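Local atomic coordinates of Atg5 (Kluyveromyces marxianus, PDB entry 3VQI), a protein that takes part in autophagic vesicle formation, cytoplasm-to-vacuole transport and the selective autophagic degradation of the nucleus, and forms the autophagy-essential conjugate with Atg12. Residues D141-Q146 / N171-I176; I166-N171 / M185-K190. All blocks are in the same frame, centred on the assembly; numbering follows the deposited sequence.

Interaction 1: residues D141-Q146 / N171-I176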
loop_
_atom_site.group_PDB
_atom_site.type_symbol
_atom_site.label_atom_id
_atom_site.label_comp_id
_atom_site.label_asym_id
_atom_site.label_seq_id
_atom_site.Cartn_x
_atom_site.Cartn_y
_atom_site.Cartn_z
ATOM N N ASP A 141 -0.067 7.482 -12.084
ATOM C CA ASP A 141 -0.719 6.677 -13.107
ATOM C C ASP A 141 -1.238 5.358 -12.590
ATOM O O ASP A 141 -2.377 4.985 -12.865
ATOM C CB ASP A 141 0.236 6.376 -14.248
ATOM C CG ASP A 141 0.111 7.350 -15.371
ATOM O OD1 ASP A 141 0.459 8.537 -15.170
ATOM O OD2 ASP A 141 -0.347 6.923 -16.456
ATOM N N TYR A 142 -0.405 4.642 -11.847
ATOM C CA TYR A 142 -0.818 3.351 -11.329
ATOM C C TYR A 142 -1.932 3.488 -10.313
ATOM O O TYR A 142 -2.948 2.807 -10.411
ATOM C CB TYR A 142 0.377 2.611 -10.725
ATOM C CG TYR A 142 0.067 1.230 -10.180
ATOM C CD1 TYR A 142 -0.309 1.048 -8.850
ATOM C CD2 TYR A 142 0.182 0.099 -10.993
ATOM C CE1 TYR A 142 -0.559 -0.226 -8.336
ATOM C CE2 TYR A 142 -0.066 -1.182 -10.494
ATOM C CZ TYR A 142 -0.433 -1.338 -9.168
ATOM O OH TYR A 142 -0.670 -2.604 -8.675
ATOM N N TRP A 143 -1.740 4.355 -9.328
ATOM C CA TRP A 143 -2.766 4.579 -8.316
ATOM C C TRP A 143 -4.084 4.932 -9.032
ATOM O O TRP A 143 -5.157 4.434 -8.686
ATOM C CB TRP A 143 -2.342 5.728 -7.408
ATOM C CG TRP A 143 -3.387 6.159 -6.438
ATOM C CD1 TRP A 143 -3.768 5.515 -5.299
ATOM C CD2 TRP A 143 -4.178 7.349 -6.512
ATOM N NE1 TRP A 143 -4.744 6.235 -4.653
ATOM C CE2 TRP A 143 -5.013 7.366 -5.376
ATOM C CE3 TRP A 143 -4.259 8.404 -7.428
ATOM C CZ2 TRP A 143 -5.917 8.401 -5.129
ATOM C CZ3 TRP A 143 -5.161 9.434 -7.180
ATOM C CH2 TRP A 143 -5.975 9.424 -6.038
ATOM N N ARG A 144 -3.981 5.793 -10.041
ATOM C CA ARG A 144 -5.139 6.219 -10.826
ATOM C C ARG A 144 -5.904 5.002 -11.337
ATOM O O ARG A 144 -7.075 4.794 -11.007
ATOM C CB ARG A 144 -4.689 7.046 -12.032
ATOM C CG ARG A 144 -5.770 7.959 -12.556
ATOM C CD ARG A 144 -5.616 8.293 -14.032
ATOM N NE ARG A 144 -6.409 9.464 -14.430
ATOM C CZ ARG A 144 -7.684 9.686 -14.095
ATOM N NH1 ARG A 144 -8.354 8.819 -13.342
ATOM N NH2 ARG A 144 -8.298 10.788 -14.513
ATOM N N HIS A 145 -5.217 4.201 -12.148
ATOM C CA HIS A 145 -5.796 2.999 -12.737
ATOM C C HIS A 145 -6.323 2.019 -11.694
ATOM O O HIS A 145 -7.199 1.214 -11.976
ATOM C CB HIS A 145 -4.777 2.327 -13.665
ATOM C CG HIS A 145 -4.303 3.214 -14.783
ATOM N ND1 HIS A 145 -5.143 4.084 -15.449
ATOM C CD2 HIS A 145 -3.085 3.355 -15.359
ATOM C CE1 HIS A 145 -4.463 4.724 -16.385
ATOM N NE2 HIS A 145 -3.211 4.301 -16.353
ATOM N N GLN A 146 -5.814 2.098 -10.479
ATOM C CA GLN A 146 -6.309 1.219 -9.440
ATOM C C GLN A 146 -7.728 1.668 -9.107
ATOM O O GLN A 146 -8.627 0.847 -8.938
ATOM C CB GLN A 146 -5.425 1.304 -8.197
ATOM C CG GLN A 146 -5.032 -0.045 -7.644
ATOM C CD GLN A 146 -4.293 -0.885 -8.670
ATOM O OE1 GLN A 146 -4.553 -2.075 -8.817
ATOM N NE2 GLN A 146 -3.367 -0.266 -9.384
ATOM N N ASN A 171 -6.990 16.992 -7.475
ATOM C CA ASN A 171 -7.189 17.366 -6.084
ATOM C C ASN A 171 -7.264 16.056 -5.285
ATOM O O ASN A 171 -6.880 16.003 -4.116
ATOM C CB ASN A 171 -8.507 18.155 -5.925
ATOM C CG ASN A 171 -8.586 18.872 -4.616
ATOM O OD1 ASN A 171 -9.624 19.407 -4.246
ATOM N ND2 ASN A 171 -7.467 18.900 -3.899
ATOM N N PHE A 172 -7.780 15.006 -5.924
ATOM C CA PHE A 172 -7.913 13.682 -5.293
ATOM C C PHE A 172 -6.504 13.166 -5.011
ATOM O O PHE A 172 -6.201 12.704 -3.914
ATOM C CB PHE A 172 -8.662 12.733 -6.245
ATOM C CG PHE A 172 -9.102 11.440 -5.615
ATOM C CD1 PHE A 172 -9.497 11.390 -4.285
ATOM C CD2 PHE A 172 -9.182 10.280 -6.381
ATOM C CE1 PHE A 172 -9.962 10.208 -3.720
ATOM C CE2 PHE A 172 -9.649 9.085 -5.822
ATOM C CZ PHE A 172 -10.042 9.054 -4.489
ATOM N N TRP A 173 -5.643 13.272 -6.017
ATOM C CA TRP A 173 -4.256 12.851 -5.898
ATOM C C TRP A 173 -3.592 13.655 -4.786
ATOM O O TRP A 173 -3.105 13.093 -3.798
ATOM C CB TRP A 173 -3.526 13.087 -7.221
ATOM C CG TRP A 173 -2.030 12.867 -7.172
ATOM C CD1 TRP A 173 -1.059 13.763 -7.529
ATOM C CD2 TRP A 173 -1.344 11.663 -6.797
ATOM N NE1 TRP A 173 0.188 13.192 -7.402
ATOM C CE2 TRP A 173 0.043 11.903 -6.955
ATOM C CE3 TRP A 173 -1.765 10.403 -6.345
ATOM C CZ2 TRP A 173 1.011 10.934 -6.680
ATOM C CZ3 TRP A 173 -0.801 9.434 -6.070
ATOM C CH2 TRP A 173 0.574 9.709 -6.241
ATOM N N VAL A 174 -3.598 14.975 -4.946
ATOM C CA VAL A 174 -2.995 15.878 -3.980
ATOM C C VAL A 174 -3.382 15.587 -2.528
ATOM O O VAL A 174 -2.551 15.724 -1.630
ATOM C CB VAL A 174 -3.329 17.352 -4.323
ATOM C CG1 VAL A 174 -2.967 18.263 -3.166
ATOM C CG2 VAL A 174 -2.551 17.779 -5.559
ATOM N N SER A 175 -4.626 15.171 -2.297
ATOM C CA SER A 175 -5.082 14.881 -0.939
ATOM C C SER A 175 -4.195 13.835 -0.266
ATOM O O SER A 175 -3.935 13.899 0.942
ATOM C CB SER A 175 -6.515 14.365 -0.958
ATOM O OG SER A 175 -6.551 13.016 -1.398
ATOM N N ILE A 176 -3.729 12.876 -1.059
ATOM C CA ILE A 176 -2.884 11.813 -0.552
ATOM C C ILE A 176 -1.478 12.304 -0.216
ATOM O O ILE A 176 -0.815 11.747 0.667
ATOM C CB ILE A 176 -2.834 10.648 -1.564
ATOM C CG1 ILE A 176 -4.224 10.012 -1.636
ATOM C CG2 ILE A 176 -1.772 9.630 -1.165
ATOM C CD1 ILE A 176 -4.277 8.733 -2.376
#

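Interaction 2: residues I166-N171 / M185-K190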
loop_
_atom_site.group_PDB
_atom_site.type_symbol
_atom_site.label_atom_id
_atom_site.label_comp_id
_atom_site.label_asym_id
_atom_site.label_seq_id
_atom_site.Cartn_x
_atom_site.Cartn_y
_atom_site.Cartn_z
ATOM N N ILE A 166 -10.792 17.259 -14.404
ATOM C CA ILE A 166 -9.371 17.045 -14.172
ATOM C C ILE A 166 -8.895 17.565 -12.813
ATOM O O ILE A 166 -8.288 16.817 -12.049
ATOM C CB ILE A 166 -8.511 17.649 -15.313
ATOM C CG1 ILE A 166 -8.577 16.728 -16.540
ATOM C CG2 ILE A 166 -7.069 17.828 -14.856
ATOM C CD1 ILE A 166 -7.668 17.142 -17.688
ATOM N N PRO A 167 -9.182 18.840 -12.482
ATOM C CA PRO A 167 -8.758 19.410 -11.193
ATOM C C PRO A 167 -9.368 18.731 -9.955
ATOM O O PRO A 167 -8.807 18.793 -8.856
ATOM C CB PRO A 167 -9.169 20.879 -11.319
ATOM C CG PRO A 167 -10.370 20.812 -12.191
ATOM C CD PRO A 167 -9.946 19.829 -13.259
ATOM N N ASP A 168 -10.511 18.081 -10.150
ATOM C CA ASP A 168 -11.221 17.395 -9.072
ATOM C C ASP A 168 -10.502 16.092 -8.740
ATOM O O ASP A 168 -10.453 15.675 -7.583
ATOM C CB ASP A 168 -12.666 17.127 -9.497
ATOM C CG ASP A 168 -13.633 17.182 -8.332
ATOM O OD1 ASP A 168 -13.565 18.153 -7.546
ATOM O OD2 ASP A 168 -14.469 16.264 -8.203
ATOM N N PHE A 169 -9.951 15.457 -9.774
ATOM C CA PHE A 169 -9.178 14.229 -9.621
ATOM C C PHE A 169 -7.765 14.569 -9.143
ATOM O O PHE A 169 -7.201 13.880 -8.284
ATOM C CB PHE A 169 -9.093 13.469 -10.947
ATOM C CG PHE A 169 -7.984 12.452 -10.982
ATOM C CD1 PHE A 169 -6.713 12.785 -11.472
ATOM C CD2 PHE A 169 -8.181 11.188 -10.441
ATOM C CE1 PHE A 169 -5.657 11.865 -11.413
ATOM C CE2 PHE A 169 -7.140 10.267 -10.377
ATOM C CZ PHE A 169 -5.872 10.606 -10.862
ATOM N N GLU A 170 -7.196 15.626 -9.725
ATOM C CA GLU A 170 -5.847 16.124 -9.386
ATOM C C GLU A 170 -5.861 16.468 -7.922
ATOM O O GLU A 170 -4.883 16.304 -7.234
ATOM C CB GLU A 170 -5.529 17.395 -10.194
ATOM C CG GLU A 170 -4.048 17.862 -10.212
ATOM C CD GLU A 170 -3.102 16.764 -10.681
ATOM O OE1 GLU A 170 -3.558 15.893 -11.461
ATOM O OE2 GLU A 170 -1.906 16.753 -10.283
ATOM N N ASN A 171 -6.990 16.992 -7.475
ATOM C CA ASN A 171 -7.189 17.366 -6.084
ATOM C C ASN A 171 -7.264 16.056 -5.285
ATOM O O ASN A 171 -6.880 16.003 -4.116
ATOM C CB ASN A 171 -8.507 18.155 -5.925
ATOM C CG ASN A 171 -8.586 18.872 -4.616
ATOM O OD1 ASN A 171 -9.624 19.407 -4.246
ATOM N ND2 ASN A 171 -7.467 18.900 -3.899
ATOM N N MET A 185 -11.963 12.242 1.114
ATOM C CA MET A 185 -13.319 11.698 1.248
ATOM C C MET A 185 -14.281 12.381 0.277
ATOM O O MET A 185 -15.209 11.761 -0.235
ATOM C CB MET A 185 -13.844 11.885 2.680
ATOM C CG MET A 185 -13.056 11.149 3.752
ATOM S SD MET A 185 -13.093 9.348 3.557
ATOM C CE MET A 185 -14.637 8.941 4.438
ATOM N N ALA A 186 -14.042 13.663 0.027
ATOM C CA ALA A 186 -14.884 14.449 -0.863
ATOM C C ALA A 186 -15.040 13.791 -2.215
ATOM O O ALA A 186 -16.158 13.493 -2.636
ATOM C CB ALA A 186 -14.307 15.848 -1.033
ATOM N N VAL A 187 -13.918 13.565 -2.893
ATOM C CA VAL A 187 -13.939 12.943 -4.212
ATOM C C VAL A 187 -14.267 11.447 -4.138
ATOM O O VAL A 187 -14.871 10.891 -5.056
ATOM C CB VAL A 187 -12.597 13.151 -4.936
ATOM C CG1 VAL A 187 -12.679 12.622 -6.351
ATOM C CG2 VAL A 187 -12.247 14.629 -4.944
ATOM N N ARG A 188 -13.882 10.797 -3.046
ATOM C CA ARG A 188 -14.178 9.374 -2.904
ATOM C C ARG A 188 -15.694 9.217 -3.039
ATOM O O ARG A 188 -16.188 8.270 -3.660
ATOM C CB ARG A 188 -13.714 8.858 -1.537
ATOM C CG ARG A 188 -13.755 7.337 -1.393
ATOM C CD ARG A 188 -13.299 6.871 -0.006
ATOM N NE ARG A 188 -14.405 6.377 0.808
ATOM C CZ ARG A 188 -15.448 7.110 1.204
ATOM N NH1 ARG A 188 -15.546 8.396 0.871
ATOM N NH2 ARG A 188 -16.410 6.552 1.930
ATOM N N SER A 189 -16.422 10.172 -2.463
ATOM C CA SER A 189 -17.884 10.180 -2.505
ATOM C C SER A 189 -18.380 10.327 -3.936
ATOM O O SER A 189 -19.267 9.600 -4.372
ATOM C CB SER A 189 -18.436 11.334 -1.662
ATOM O OG SER A 189 -18.085 11.185 -0.299
ATOM N N LYS A 190 -17.805 11.275 -4.667
ATOM C CA LYS A 190 -18.207 11.491 -6.051
ATOM C C LYS A 190 -17.917 10.258 -6.913
ATOM O O LYS A 190 -18.155 10.265 -8.125
ATOM C CB LYS A 190 -17.490 12.722 -6.630
ATOM C CG LYS A 190 -17.925 14.056 -6.024
ATOM C CD LYS A 190 -17.305 15.237 -6.773
ATOM C CE LYS A 190 -17.697 16.570 -6.151
ATOM N NZ LYS A 190 -17.059 17.730 -6.840
#

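Interaction 1: residues D141-Q146 / N171-I176
An aromatic cluster of the Atg5 alpha-helical bundle region, made by Trp143 of helix 135-155 with Phe172 and Trp173 of helix 166-178, carries this contact. The short helical segments run at 114° to each other with axes 11.6 Å apart, a separation that large side chains fill. The Trp143 indole reaches across to the second helix because chi1 (173°) turns CG away from the backbone N. There its CH2 lies over one face of the Phe172 ring, 3.3 Å from Phe172 CD2, although the two ring planes are inclined at 48°. Trp143 CE3 meets Trp173 CE3 at 3.4 Å, again with the six-membered rings oblique. Ile176 comes from the opposite direction, its CD1 methyl 3.2 Å from Trp143 CZ2. The indole NE1 is satisfied outside both segments, by the carbonyl of Ile265. Replacing this tryptophan by an alanine is likely to open a gap between the helices, leaving Phe172, Trp173 and Ile176 without their common partner and the Ile265 carbonyl without this donor. All four touching residues are buried, and the closest approaches of all three pairs are carbon to carbon, which is consistent with cohesion from dispersion and the exclusion of water.

Interaction 2: residues I166-N171 / M185-K190
Asp168 of helix 166-178 faces Val187, on helix 181-189, and Lys190, just beyond the last residue of that helix, and it meets them with different groups: its carboxylate takes the lysine, its backbone carbonyl the valine. Lys190 NZ donates to Asp168 OD2 at 3.3 Å, a long hydrogen bond that forms part of a salt bridge. The ammonium arrives on the syn side of OD2 but 30° out of the carboxylate plane. Asp168 OD1 is 3.6 Å from the same NZ, so the ammonium sits nearer OD2 than OD1. The lysine chain is extended beyond CG and crosses the aspartate side chain at about a right angle. Lys190 CD also lies 3.3 Å from Asp168 OD2, so the aliphatic chain as well as its ammonium touches this oxygen.

Val187 meets the backbone of the same residue. Its CG2, anti to the carbonyl carbon, lies 3.4 Å from Asp168 O, a methyl-to-carbonyl contact at the closest CA pair of the two segments (Asp168 and Val187, 7.1 Å). Val187 is buried and also packs on Leu164, which Lys190 touches as well.

Several other polar groups find partners nearby. Met185 O accepts from both Ser189 N and Ser189 OG, the latter at 2.9 Å, and the two donors reach it from opposite faces of its plane. Glu170 OE2 forms a salt bridge with Lys140 of helix 135-155, while Asn171 ND2 makes a weak hydrogen bond to Asp183 OD2.

Only 160 Å² is buried, and Lys190 is exposed, so water is likely to weaken the ionic pair. A buried valine beside a salt bridge whose lysine is exposed fits the packing of two consecutive helices in a helical bundle, here the alpha-helical bundle region of Atg5.

How the interactions relate
The two contacts have centres about 9 Å apart and both use helix 166-178, with Asn171 common to their segments. Along the chain their segments alternate, in the order 141-146, 166-171, 171-176, 185-190. Direct packing joins them: Phe172 CD1 lies 3.6 Å from Val187 CB, and Trp143 CZ3 lies 3.9 Å from Phe169 CE2. Interaction 1 lies nearer the chain centre (about 13 Å against about 20 Å), and all its touching residues are buried, whereas interaction 2 is partly exposed. Helix 166-178 thus contacts both helix 135-155, through interaction 1, and helix 181-189, through interaction 2, within the bundle region that lies in sequence between the two ubiquitin-like domains.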